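Local coordinates for protein tungsten formylmethanofuran dehydrogenase subunit E (Syntrophus aciditrophicus, PDB 3D00) that is an FmdE-like protein that binds zinc through a C-terminal treble-clef finger and is possibly linked to microbial methanogenesis, at residues E17-F22 and P28-G33; V37-K42 and L143-V148; N74-V79 and Y90-G95; G83-S88 and R114-K119; C166-E171 and L182-G187. All blocks are in the same frame, centred on the assembly; numbering follows the deposited sequence. Where two conformers were deposited one is given.

Interaction 1 of 5, residues E17-F22 and P28-G33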
# COMPACT_ATOMS: atom_id res chain seq x y z
N GLU A 17 -4.40 -18.86 4.13
CA GLU A 17 -4.81 -18.36 5.45
C GLU A 17 -4.34 -16.92 5.71
O GLU A 17 -5.15 -16.04 6.03
N LYS A 18 -3.03 -16.70 5.58
CA LYS A 18 -2.45 -15.36 5.77
C LYS A 18 -3.08 -14.33 4.85
O LYS A 18 -3.40 -13.21 5.28
CB LYS A 18 -0.92 -15.40 5.59
CG LYS A 18 -0.21 -16.23 6.67
N ILE A 19 -3.29 -14.66 3.58
CA ILE A 19 -3.82 -13.66 2.66
C ILE A 19 -5.31 -13.36 2.83
O ILE A 19 -5.70 -12.20 2.69
CB ILE A 19 -3.43 -13.90 1.16
CG1 ILE A 19 -4.14 -15.06 0.53
CG2 ILE A 19 -1.95 -14.20 1.02
CD1 ILE A 19 -3.48 -15.47 -0.74
N THR A 20 -6.14 -14.35 3.17
CA THR A 20 -7.55 -14.06 3.51
C THR A 20 -7.65 -13.13 4.75
O THR A 20 -8.47 -12.21 4.79
CB THR A 20 -8.37 -15.37 3.78
OG1 THR A 20 -8.17 -16.30 2.72
CG2 THR A 20 -9.87 -15.09 3.91
N ALA A 21 -6.81 -13.40 5.75
CA ALA A 21 -6.71 -12.57 6.95
C ALA A 21 -6.39 -11.11 6.64
O ALA A 21 -6.97 -10.21 7.23
CB ALA A 21 -5.63 -13.13 7.87
N PHE A 22 -5.43 -10.90 5.75
CA PHE A 22 -4.92 -9.55 5.45
C PHE A 22 -5.75 -8.81 4.40
O PHE A 22 -6.17 -7.65 4.61
CB PHE A 22 -3.46 -9.65 5.00
CG PHE A 22 -2.84 -8.32 4.72
CD1 PHE A 22 -2.80 -7.33 5.69
CD2 PHE A 22 -2.30 -8.05 3.45
CE1 PHE A 22 -2.23 -6.08 5.40
CE2 PHE A 22 -1.73 -6.83 3.18
CZ PHE A 22 -1.68 -5.85 4.16
N PRO A 28 -7.95 -14.59 -6.39
CA PRO A 28 -7.03 -15.18 -7.38
C PRO A 28 -5.74 -14.40 -7.59
O PRO A 28 -4.69 -14.99 -7.64
CB PRO A 28 -7.86 -15.19 -8.67
CG PRO A 28 -9.26 -15.29 -8.21
CD PRO A 28 -9.34 -14.58 -6.88
N GLY A 29 -5.85 -13.07 -7.71
CA GLY A 29 -4.71 -12.20 -7.93
C GLY A 29 -3.63 -12.27 -6.88
O GLY A 29 -2.44 -12.24 -7.19
N VAL A 30 -4.03 -12.37 -5.61
CA VAL A 30 -3.08 -12.44 -4.50
C VAL A 30 -2.49 -13.84 -4.39
O VAL A 30 -1.35 -14.00 -4.03
CB VAL A 30 -3.72 -12.02 -3.17
CG1 VAL A 30 -2.66 -11.89 -2.10
CG2 VAL A 30 -4.42 -10.71 -3.36
N LEU A 31 -3.28 -14.85 -4.71
CA LEU A 31 -2.78 -16.24 -4.82
C LEU A 31 -1.73 -16.36 -5.94
O LEU A 31 -0.58 -16.80 -5.72
CB LEU A 31 -3.98 -17.21 -5.05
CG LEU A 31 -5.00 -17.38 -3.91
CD1 LEU A 31 -6.21 -18.18 -4.34
CD2 LEU A 31 -4.32 -18.04 -2.76
N ILE A 32 -2.10 -15.91 -7.15
CA ILE A 32 -1.16 -15.94 -8.25
C ILE A 32 0.06 -15.09 -7.86
O ILE A 32 1.18 -15.52 -8.04
CB ILE A 32 -1.80 -15.49 -9.58
CG1 ILE A 32 -2.90 -16.49 -9.99
CG2 ILE A 32 -0.74 -15.44 -10.68
CD1 ILE A 32 -3.70 -16.02 -11.20
N GLY A 33 -0.20 -13.92 -7.28
CA GLY A 33 0.79 -13.01 -6.76
C GLY A 33 1.82 -13.67 -5.88
O GLY A 33 2.98 -13.31 -5.97

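Interaction 2 of 5, residues V37-K42 and L143-V148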
# COMPACT_ATOMS: atom_id res chain seq x y z
N VAL A 37 5.86 -13.62 -6.53
CA VAL A 37 6.83 -13.11 -5.58
C VAL A 37 7.81 -14.20 -5.17
O VAL A 37 9.01 -13.95 -5.06
CB VAL A 37 6.14 -12.51 -4.32
CG1 VAL A 37 7.16 -12.21 -3.18
CG2 VAL A 37 5.36 -11.28 -4.72
N ASP A 38 7.30 -15.42 -4.98
CA ASP A 38 8.16 -16.57 -4.74
C ASP A 38 9.19 -16.82 -5.86
O ASP A 38 10.36 -17.02 -5.58
CB ASP A 38 7.30 -17.83 -4.52
CG ASP A 38 8.12 -19.07 -4.34
OD1 ASP A 38 8.55 -19.38 -3.21
OD2 ASP A 38 8.29 -19.77 -5.34
N LEU A 39 8.75 -16.82 -7.13
CA LEU A 39 9.69 -17.00 -8.26
C LEU A 39 10.71 -15.83 -8.33
O LEU A 39 11.91 -16.04 -8.58
CB LEU A 39 8.90 -17.11 -9.57
CG LEU A 39 9.66 -17.28 -10.90
CD1 LEU A 39 10.48 -18.51 -10.80
CD2 LEU A 39 8.73 -17.33 -12.16
N ALA A 40 10.22 -14.61 -8.11
CA ALA A 40 11.03 -13.40 -8.13
C ALA A 40 12.14 -13.50 -7.06
O ALA A 40 13.33 -13.38 -7.38
CB ALA A 40 10.16 -12.18 -7.90
N VAL A 41 11.77 -13.78 -5.81
CA VAL A 41 12.75 -13.89 -4.71
C VAL A 41 13.77 -14.99 -5.00
O VAL A 41 14.94 -14.80 -4.76
CB VAL A 41 12.09 -14.16 -3.30
CG1 VAL A 41 13.13 -14.62 -2.28
CG2 VAL A 41 11.33 -12.97 -2.81
N LYS A 42 13.32 -16.11 -5.57
CA LYS A 42 14.19 -17.23 -5.91
C LYS A 42 15.20 -16.92 -7.00
O LYS A 42 16.10 -17.68 -7.19
CB LYS A 42 13.36 -18.45 -6.36
CG LYS A 42 12.85 -19.35 -5.21
CD LYS A 42 12.37 -20.75 -5.73
CE LYS A 42 10.99 -20.69 -6.43
NZ LYS A 42 10.92 -21.47 -7.72
N LEU A 143 3.78 -18.34 -15.40
CA LEU A 143 4.60 -17.15 -15.18
C LEU A 143 5.81 -17.06 -16.13
O LEU A 143 6.32 -18.07 -16.58
CB LEU A 143 5.04 -17.14 -13.71
CG LEU A 143 3.89 -17.19 -12.71
CD1 LEU A 143 4.46 -17.15 -11.30
CD2 LEU A 143 2.93 -16.07 -12.93
N GLU A 144 6.22 -15.84 -16.47
CA GLU A 144 7.49 -15.60 -17.16
C GLU A 144 8.31 -14.58 -16.38
O GLU A 144 7.79 -13.74 -15.69
CB GLU A 144 7.28 -15.10 -18.60
CG GLU A 144 8.52 -15.21 -19.54
CD GLU A 144 9.31 -16.56 -19.42
OE1 GLU A 144 10.20 -16.71 -18.52
OE2 GLU A 144 9.04 -17.50 -20.21
N LEU A 145 9.62 -14.66 -16.55
CA LEU A 145 10.59 -13.89 -15.77
C LEU A 145 11.46 -13.14 -16.76
O LEU A 145 11.79 -13.67 -17.83
CB LEU A 145 11.48 -14.87 -15.05
CG LEU A 145 11.68 -15.07 -13.57
CD1 LEU A 145 12.71 -16.23 -13.49
CD2 LEU A 145 12.20 -13.84 -12.92
N ARG A 146 11.90 -11.95 -16.42
CA ARG A 146 12.84 -11.25 -17.27
C ARG A 146 13.75 -10.41 -16.40
O ARG A 146 13.26 -9.77 -15.49
CB ARG A 146 12.09 -10.34 -18.23
CG ARG A 146 12.92 -9.26 -18.81
CD ARG A 146 12.37 -8.77 -20.11
NE ARG A 146 11.09 -8.09 -19.92
CZ ARG A 146 9.92 -8.44 -20.49
NH1 ARG A 146 9.80 -9.49 -21.31
NH2 ARG A 146 8.85 -7.69 -20.23
N ASN A 147 15.05 -10.43 -16.65
CA ASN A 147 15.96 -9.50 -16.00
C ASN A 147 15.68 -8.05 -16.40
O ASN A 147 15.47 -7.74 -17.59
CB ASN A 147 17.42 -9.86 -16.33
CG ASN A 147 17.78 -11.23 -15.82
OD1 ASN A 147 17.22 -11.68 -14.81
ND2 ASN A 147 18.70 -11.91 -16.53
N VAL A 148 15.69 -7.15 -15.41
CA VAL A 148 15.47 -5.73 -15.65
C VAL A 148 16.47 -4.88 -14.86
O VAL A 148 17.04 -5.32 -13.88
CB VAL A 148 13.99 -5.31 -15.30
CG1 VAL A 148 12.99 -6.04 -16.18
CG2 VAL A 148 13.67 -5.49 -13.78

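Interaction 3 of 5, residues N74-V79 and Y90-G95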
# COMPACT_ATOMS: atom_id res chain seq x y z
N ASN A 74 6.60 1.81 4.19
CA ASN A 74 8.07 2.00 4.40
C ASN A 74 8.79 2.44 3.13
O ASN A 74 10.01 2.72 3.12
CB ASN A 74 8.76 0.78 5.05
CG ASN A 74 8.75 -0.44 4.19
OD1 ASN A 74 8.53 -0.39 2.98
ND2 ASN A 74 8.99 -1.58 4.81
N GLY A 75 8.01 2.51 2.08
CA GLY A 75 8.45 3.02 0.80
C GLY A 75 9.27 2.04 0.00
O GLY A 75 9.72 2.40 -1.07
N TRP A 76 9.48 0.84 0.51
CA TRP A 76 10.28 -0.14 -0.24
C TRP A 76 9.43 -0.76 -1.34
O TRP A 76 9.97 -1.22 -2.33
CB TRP A 76 10.91 -1.19 0.67
CG TRP A 76 11.83 -0.60 1.75
CD1 TRP A 76 12.37 0.66 1.79
CD2 TRP A 76 12.28 -1.26 2.94
NE1 TRP A 76 13.13 0.82 2.92
CE2 TRP A 76 13.09 -0.34 3.65
CE3 TRP A 76 12.10 -2.54 3.46
CZ2 TRP A 76 13.70 -0.66 4.87
CZ3 TRP A 76 12.70 -2.87 4.68
CH2 TRP A 76 13.50 -1.93 5.37
N LEU A 77 8.09 -0.73 -1.18
CA LEU A 77 7.17 -1.03 -2.28
C LEU A 77 6.66 0.24 -2.94
O LEU A 77 6.08 1.13 -2.25
CB LEU A 77 5.96 -1.79 -1.77
CG LEU A 77 4.83 -2.16 -2.74
CD1 LEU A 77 5.29 -2.98 -3.97
CD2 LEU A 77 3.69 -2.87 -2.03
N THR A 78 6.85 0.30 -4.26
CA THR A 78 6.26 1.30 -5.14
C THR A 78 5.18 0.61 -5.98
O THR A 78 5.37 -0.49 -6.48
CB THR A 78 7.39 1.95 -6.02
OG1 THR A 78 8.21 2.75 -5.17
CG2 THR A 78 6.86 2.87 -7.13
N VAL A 79 4.05 1.27 -6.15
CA VAL A 79 3.01 0.82 -7.01
C VAL A 79 2.88 1.84 -8.15
O VAL A 79 2.72 3.04 -7.91
CB VAL A 79 1.70 0.69 -6.23
CG1 VAL A 79 0.58 0.37 -7.18
CG2 VAL A 79 1.86 -0.42 -5.11
N TYR A 90 14.03 -5.69 -7.00
CA TYR A 90 15.32 -5.23 -7.48
C TYR A 90 16.29 -4.89 -6.35
O TYR A 90 15.87 -4.54 -5.25
CB TYR A 90 15.15 -4.07 -8.44
CG TYR A 90 14.51 -2.86 -7.86
CD1 TYR A 90 13.12 -2.74 -7.80
CD2 TYR A 90 15.29 -1.82 -7.34
CE1 TYR A 90 12.52 -1.62 -7.27
CE2 TYR A 90 14.68 -0.67 -6.77
CZ TYR A 90 13.30 -0.58 -6.75
OH TYR A 90 12.68 0.52 -6.19
N ASP A 91 17.59 -5.03 -6.62
CA ASP A 91 18.66 -4.64 -5.68
C ASP A 91 18.57 -3.12 -5.45
O ASP A 91 18.67 -2.34 -6.39
CB ASP A 91 20.05 -5.01 -6.22
CG ASP A 91 21.17 -4.88 -5.16
OD1 ASP A 91 21.23 -3.86 -4.45
OD2 ASP A 91 22.02 -5.81 -5.06
N LYS A 92 18.39 -2.74 -4.20
CA LYS A 92 18.23 -1.34 -3.81
C LYS A 92 19.44 -0.47 -4.14
O LYS A 92 19.30 0.73 -4.34
CB LYS A 92 17.99 -1.28 -2.32
CG LYS A 92 17.31 -0.05 -1.91
CD LYS A 92 16.97 -0.12 -0.45
CE LYS A 92 15.96 0.92 -0.08
NZ LYS A 92 14.87 0.29 0.69
N PHE A 93 20.63 -1.08 -4.18
CA PHE A 93 21.88 -0.36 -4.42
C PHE A 93 22.15 -0.15 -5.91
O PHE A 93 22.64 0.89 -6.32
CB PHE A 93 23.06 -1.12 -3.75
CG PHE A 93 22.97 -1.16 -2.22
CD1 PHE A 93 23.49 -0.15 -1.46
CD2 PHE A 93 22.32 -2.19 -1.57
CE1 PHE A 93 23.38 -0.18 -0.06
CE2 PHE A 93 22.21 -2.23 -0.20
CZ PHE A 93 22.73 -1.24 0.55
N THR A 94 21.82 -1.15 -6.72
CA THR A 94 22.22 -1.18 -8.11
C THR A 94 21.03 -0.97 -9.05
O THR A 94 21.20 -0.49 -10.16
CB THR A 94 22.93 -2.52 -8.43
OG1 THR A 94 22.01 -3.61 -8.30
CG2 THR A 94 24.11 -2.77 -7.47
N GLY A 95 19.83 -1.32 -8.60
CA GLY A 95 18.64 -1.27 -9.47
C GLY A 95 18.46 -2.44 -10.43
O GLY A 95 17.50 -2.45 -11.20
O HOH W 1 10.19 0.47 -5.18

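Interaction 4 of 5, residues G83-S88 and R114-K119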
# COMPACT_ATOMS: atom_id res chain seq x y z
N GLY A 83 -1.93 -1.01 -14.73
CA GLY A 83 -2.86 -2.08 -15.12
C GLY A 83 -2.22 -3.36 -15.62
O GLY A 83 -2.89 -4.19 -16.21
N LEU A 84 -0.92 -3.51 -15.36
CA LEU A 84 -0.15 -4.65 -15.80
C LEU A 84 0.08 -5.56 -14.59
O LEU A 84 0.52 -5.13 -13.56
CB LEU A 84 1.18 -4.22 -16.41
CG LEU A 84 1.07 -3.39 -17.68
CD1 LEU A 84 2.43 -2.87 -18.09
CD2 LEU A 84 0.42 -4.19 -18.83
N PHE A 85 -0.27 -6.83 -14.75
CA PHE A 85 -0.15 -7.83 -13.68
C PHE A 85 1.30 -8.32 -13.67
O PHE A 85 1.62 -9.37 -14.19
CB PHE A 85 -1.15 -8.98 -13.87
CG PHE A 85 -1.53 -9.66 -12.58
CD1 PHE A 85 -2.35 -9.02 -11.67
CD2 PHE A 85 -1.06 -10.91 -12.28
CE1 PHE A 85 -2.68 -9.62 -10.46
CE2 PHE A 85 -1.39 -11.53 -11.06
CZ PHE A 85 -2.20 -10.88 -10.17
N ALA A 86 2.15 -7.51 -13.07
CA ALA A 86 3.58 -7.75 -13.03
C ALA A 86 4.17 -7.16 -11.74
O ALA A 86 3.68 -6.17 -11.19
CB ALA A 86 4.23 -7.13 -14.24
N VAL A 87 5.20 -7.82 -11.23
CA VAL A 87 5.95 -7.30 -10.09
C VAL A 87 7.42 -7.44 -10.43
O VAL A 87 7.79 -8.39 -11.10
CB VAL A 87 5.63 -8.14 -8.78
CG1 VAL A 87 5.80 -9.68 -9.05
CG2 VAL A 87 6.54 -7.70 -7.59
N SER A 88 8.23 -6.47 -10.02
CA SER A 88 9.66 -6.62 -10.03
C SER A 88 10.20 -6.45 -8.62
O SER A 88 9.66 -5.66 -7.81
CB SER A 88 10.33 -5.62 -10.97
OG SER A 88 10.21 -4.31 -10.49
N ARG A 114 -7.47 -18.28 -17.56
CA ARG A 114 -7.51 -17.39 -18.72
C ARG A 114 -8.75 -16.54 -18.70
O ARG A 114 -8.69 -15.35 -19.00
CB ARG A 114 -7.42 -18.19 -20.01
CG ARG A 114 -7.25 -17.34 -21.27
CD ARG A 114 -6.88 -18.23 -22.54
NE ARG A 114 -7.94 -19.15 -22.94
CZ ARG A 114 -9.12 -18.78 -23.45
NH1 ARG A 114 -9.41 -17.48 -23.62
NH2 ARG A 114 -10.03 -19.71 -23.79
N ASN A 115 -9.89 -17.13 -18.34
CA ASN A 115 -11.16 -16.39 -18.34
C ASN A 115 -11.12 -15.29 -17.30
O ASN A 115 -11.60 -14.20 -17.53
CB ASN A 115 -12.36 -17.33 -18.10
CG ASN A 115 -12.68 -18.26 -19.30
OD1 ASN A 115 -12.24 -18.02 -20.44
ND2 ASN A 115 -13.41 -19.34 -19.03
N TRP A 116 -10.53 -15.61 -16.15
CA TRP A 116 -10.27 -14.63 -15.07
C TRP A 116 -9.31 -13.53 -15.53
O TRP A 116 -9.59 -12.34 -15.39
CB TRP A 116 -9.69 -15.34 -13.82
CG TRP A 116 -9.14 -14.35 -12.81
CD1 TRP A 116 -9.86 -13.63 -11.90
CD2 TRP A 116 -7.79 -13.93 -12.67
NE1 TRP A 116 -9.04 -12.80 -11.19
CE2 TRP A 116 -7.76 -12.95 -11.64
CE3 TRP A 116 -6.59 -14.28 -13.31
CZ2 TRP A 116 -6.59 -12.34 -11.22
CZ3 TRP A 116 -5.42 -13.67 -12.90
CH2 TRP A 116 -5.43 -12.69 -11.86
N PHE A 117 -8.16 -13.94 -16.08
CA PHE A 117 -7.13 -12.98 -16.46
C PHE A 117 -7.68 -12.03 -17.51
O PHE A 117 -7.50 -10.85 -17.39
CB PHE A 117 -5.85 -13.70 -16.94
CG PHE A 117 -4.68 -12.77 -17.20
CD1 PHE A 117 -4.23 -11.91 -16.21
CD2 PHE A 117 -4.04 -12.77 -18.41
CE1 PHE A 117 -3.15 -11.06 -16.45
CE2 PHE A 117 -2.96 -11.92 -18.64
CZ PHE A 117 -2.53 -11.06 -17.66
N LEU A 118 -8.42 -12.55 -18.48
CA LEU A 118 -8.92 -11.75 -19.60
C LEU A 118 -10.33 -11.22 -19.35
O LEU A 118 -10.92 -10.58 -20.22
CB LEU A 118 -8.90 -12.57 -20.89
CG LEU A 118 -7.59 -13.30 -21.17
CD1 LEU A 118 -7.73 -14.13 -22.45
CD2 LEU A 118 -6.41 -12.35 -21.23
N LYS A 119 -10.86 -11.48 -18.15
CA LYS A 119 -12.22 -11.06 -17.79
C LYS A 119 -13.31 -11.50 -18.82
O LYS A 119 -14.29 -10.80 -19.05
CB LYS A 119 -12.25 -9.54 -17.53
CG LYS A 119 -11.25 -9.08 -16.48
CD LYS A 119 -11.23 -7.58 -16.24

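Interaction 5 of 5, residues C166-E171 and L182-G187. With ZN (zinc ion), chain B.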
# COMPACT_ATOMS: atom_id res chain seq x y z
N CYS A 166 0.65 25.43 6.28
CA CYS A 166 -0.27 25.90 5.24
C CYS A 166 -1.14 26.98 5.83
O CYS A 166 -1.78 26.75 6.85
CB CYS A 166 -1.14 24.77 4.73
SG CYS A 166 -2.29 25.33 3.47
N PRO A 167 -1.17 28.17 5.20
CA PRO A 167 -1.97 29.26 5.76
C PRO A 167 -3.45 28.99 5.74
O PRO A 167 -4.18 29.59 6.51
CB PRO A 167 -1.66 30.43 4.84
CG PRO A 167 -1.09 29.86 3.61
CD PRO A 167 -0.46 28.58 3.97
N GLN A 168 -3.90 28.15 4.82
CA GLN A 168 -5.31 27.94 4.65
C GLN A 168 -5.87 26.91 5.63
O GLN A 168 -6.91 27.16 6.26
CB GLN A 168 -5.62 27.55 3.20
CG GLN A 168 -7.08 27.65 2.89
CD GLN A 168 -7.43 27.06 1.58
OE1 GLN A 168 -6.85 27.40 0.54
NE2 GLN A 168 -8.40 26.16 1.61
N CYS A 169 -5.19 25.77 5.79
CA CYS A 169 -5.68 24.73 6.70
C CYS A 169 -4.89 24.59 7.98
O CYS A 169 -5.31 23.87 8.88
CB CYS A 169 -5.73 23.37 6.00
SG CYS A 169 -4.12 22.62 5.74
N ARG A 170 -3.75 25.29 8.04
CA ARG A 170 -2.84 25.29 9.18
C ARG A 170 -2.42 23.90 9.58
O ARG A 170 -2.41 23.55 10.77
CB ARG A 170 -3.41 26.07 10.36
CG ARG A 170 -3.67 27.53 10.04
CD ARG A 170 -4.13 28.33 11.29
NE ARG A 170 -3.44 27.99 12.54
CZ ARG A 170 -2.26 28.48 12.94
NH1 ARG A 170 -1.59 29.35 12.19
NH2 ARG A 170 -1.74 28.08 14.09
N GLU A 171 -2.04 23.12 8.57
CA GLU A 171 -1.36 21.87 8.78
C GLU A 171 0.06 21.95 8.23
O GLU A 171 0.34 22.74 7.33
CB GLU A 171 -2.16 20.73 8.15
CG GLU A 171 -3.33 20.28 9.06
CD GLU A 171 -4.27 19.30 8.41
OE1 GLU A 171 -3.79 18.23 7.98
OE2 GLU A 171 -5.49 19.61 8.34
N LEU A 182 -0.92 20.68 -0.92
CA LEU A 182 -1.48 20.08 -2.12
C LEU A 182 -2.96 19.82 -1.95
O LEU A 182 -3.70 19.82 -2.91
CB LEU A 182 -0.72 18.80 -2.48
CG LEU A 182 0.70 18.97 -3.07
CD1 LEU A 182 1.44 17.65 -3.24
CD2 LEU A 182 0.68 19.75 -4.42
N SER A 183 -3.42 19.64 -0.70
CA SER A 183 -4.84 19.49 -0.45
C SER A 183 -5.55 20.80 -0.75
O SER A 183 -6.50 20.85 -1.54
CB SER A 183 -5.11 19.02 0.98
OG SER A 183 -6.50 18.85 1.19
N CYS A 184 -5.06 21.88 -0.14
CA CYS A 184 -5.66 23.21 -0.32
C CYS A 184 -5.51 23.74 -1.74
O CYS A 184 -6.32 24.57 -2.20
CB CYS A 184 -5.07 24.18 0.73
SG CYS A 184 -5.77 23.90 2.36
N GLN A 185 -4.48 23.28 -2.44
CA GLN A 185 -4.32 23.59 -3.84
C GLN A 185 -5.43 22.93 -4.69
O GLN A 185 -5.71 23.38 -5.76
CB GLN A 185 -2.96 23.13 -4.37
CG GLN A 185 -1.78 23.95 -3.88
CD GLN A 185 -0.44 23.41 -4.35
OE1 GLN A 185 -0.33 22.88 -5.46
NE2 GLN A 185 0.59 23.55 -3.52
N GLY A 186 -6.08 21.87 -4.19
CA GLY A 186 -7.15 21.20 -4.94
C GLY A 186 -7.17 19.69 -4.84
O GLY A 186 -8.11 19.06 -5.30
N GLY A 187 -6.15 19.11 -4.23
CA GLY A 187 -6.10 17.68 -4.05
C GLY A 187 -7.06 17.15 -2.99
O GLY A 187 -7.21 15.94 -2.88
ZN ZN B . -3.60 23.34 3.43

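Interaction 1 of 5, residues E17-F22 and P28-G33
Ile19 overlaps two neighbours at once, Val30 and Leu31, and is the sole side chain of 17-22 to touch 28-33. In the Val30 conformer described, CG1 lies 3.9 Å from Ile19 CB and near Ile19 CG2 and CD1, so one branch probably faces three isoleucine carbons. The two side chains run past each other in opposite directions. Ile19 CD1 then meets Leu31 CD2 at 3.4 Å, closer than carbons usually pack, with the isoleucine and leucine chains crossing at about a right angle. The torsion explains the reach: Ile19 CG1 sits between the backbone N and the carbonyl carbon (chi1 72°), which carries CD1 toward Leu31 while CG2 stays over Val30. This is helix-helix packing between consecutive helices, 12-23 and 28-42, of the alpha+beta core characteristic of FmdE proteins; the short connection between them lets the chain change direction sharply. The CA atoms of Ile19 and Val30 approach to 7.3 Å, and no hydrogen bond joins the segments. Helix 60-67 adds Leu66 against Ile19, and Tyr12 and Val16 of helix 12-23 also touch Leu31. From 28-33, the Val30 carbonyl O is hydrogen-bonded to Tyr15 OH.

Interaction 2 of 5, residues V37-K42 and L143-V148
Leu39 carries the helix side of this contact, with its branched end set against Leu143 and Leu145 of the strand. Its CD2 does double duty, lying 4.0 Å from Leu143 CB and also 4.0 Å from Leu145 CG. Toward Leu145 the approach is tip to tip, and Leu39 CG adds a second touch, 4.1 Å from Leu145 CD1. Toward Leu143 the two chains instead slide past each other in opposite directions, so only the base of that leucine is met. With Leu39 CG anti to its own backbone N (chi1 178°), the isobutyl group extends from helix 28-42 to the strand.

Further out, strand 143-149 is one of the two outermost strands of the mixed sheet within this chain, pairing through its backbone with strand 96-102. Val98 touches Leu145 and Leu102 touches Leu143, while Phe35 and Met36 bring more of the helix onto Leu143. Beside the contact, Leu145 N donates to Glu144 OE1 at 2.9 Å, on the anti side of the carboxylate. Replacing Leu39 with an alanine would probably open a gap between helix and strand and leave Leu145 without the methyls that meet its tip. Since no hydrogen bond crosses between the segments, this helix-on-sheet packing rests on apolar contact, and any specificity probably comes from the fit of the branched side chains.

Interaction 3 of 5, residues N74-V79 and Y90-G95
A cation-pi contact on the surface of the FmdE core joins the turn leading into strand 77-79 to the turn after strand 86-91: Lys92 meets the indole of Trp76. The ammonium NZ of Lys92 stands over one face of the Trp76 five-membered ring, 3.0 Å from its centroid and 29° off the ring normal. The modelled separation is too short to be taken literally, so the placement over the face carries more weight than the value. The two side chains cross at about a right angle, and Lys92 CG is anti to the backbone N (chi1 -157°), which sends the chain out toward the ring. The main polar partner of Lys92 NZ is Asp51, in a salt bridge. Asn74 ND2 lies 3.5 Å above the Trp76 ring plane, while Asn74 OD1 accepts from Trp76 N at 2.9 Å, closing an Asx turn. A serine in place of Trp76 would remove the aromatic face and is likely to leave the lysine charge depending more heavily on Asp51. One water bridges Thr78 OG1 at 3.0 Å and Tyr90 OH at 2.7 Å, with a weak bond to Trp76 O. Strand 50-54 runs between the two strands in the mixed sheet, pairing with Trp76 and Thr78 through Ala52 and with Tyr90 through Asp51, while helix 60-67 packs on Leu77.

Interaction 4 of 5, residues G83-S88 and R114-K119
Phe85 touches the helix with both ends of its side chain. At its base, CB lies 3.9 Å from Phe117 CE1 and meets the Phe117 ring at its edge, in the ring plane. From there the side chain runs with CG anti to the backbone N (chi1 -154°), which carries the phenyl group out toward helix 111-117. At the tip, CZ is 4.1 Å from Trp116 CH2, and that indole atom stands above the Phe85 ring, offset toward its rim. The pair is T-shaped: the edge of the Trp116 six-membered ring points at the face of Phe85, the centroids are 5.7 Å apart and the planes meet at 84°. Phe85 itself is the centre of an inverse gamma turn leading toward strand 86-91, while the helix closes in a Schellman motif at Lys119, whose N donates to Trp116 O at 3.2 Å. Helix 28-42 touches both partners, through Ile32 on Phe85 and on Trp116; Leu102 of strand 96-102 meets Phe85 and Phe117. Across the subunit boundary, Ala172 of the second subunit packs on Phe117. With no hydrogen bond between the segments, the contact depends on dispersion and on the quadrupolar attraction expected where an aromatic C-H edge faces a ring.

Interaction 5 of 5, residues C166-E171 and L182-G187
This is a metal-mediated contact inside the C-terminal treble-clef zinc finger, where the loop between strands 163-165 and 172-174 is tied to the closing helix 182-187 by a shared zinc ion. Three of the four ligands come from these segments: zinc is bound by Cys166 SG at 2.4 Å, by Cys169 SG at 2.5 Å and by Cys184 SG at 2.5 Å. Cys181 completes the four-cysteine site, so each side supplies a CxxC pair. Across the contact Cys184 is the centre, its CA 6.9 Å from that of Gln168. Cys166 SG is anti to its backbone N (chi1 180°), whereas Cys169 SG lies between the backbone N and the carbonyl carbon (chi1 74°); these different torsions bring both sulfurs onto one ion. Cys166 SG also accepts a weak hydrogen bond from Gln168 N, which would be expected to temper the negative charge of the thiolate. The finger reaches the second subunit, where Arg99 of that chain forms a salt bridge with Glu171. Gln168 lays its extended side chain alongside Cys184: its CB is 3.7 Å from Cys184 SG, and its amide NE2 comes to 3.5 Å from the same sulfur, without being a hydrogen bond.

Overall arrangement
Interactions 1 to 4 lie within the alpha+beta core, whereas interaction 5 is the zinc site, its centre 30 Å from interaction 3 and 42 Å from interaction 2. Helix 28-42 serves both interaction 1 and interaction 2, whose centres lie 18 Å apart. Interactions 1 and 4 touch directly: Gly29 O is 3.3 Å from Phe85 CZ, and Ile32 CD1 is 3.4 Å from Trp116 CZ3. Strand 86-91 links interaction 4 to interaction 3, about 22 Å apart between centres, and both are nested in the chain loop closed by interaction 2. Although remote within its own chain, the finger reaches the second subunit's core, where Ser183 packs on Leu84 of that chain.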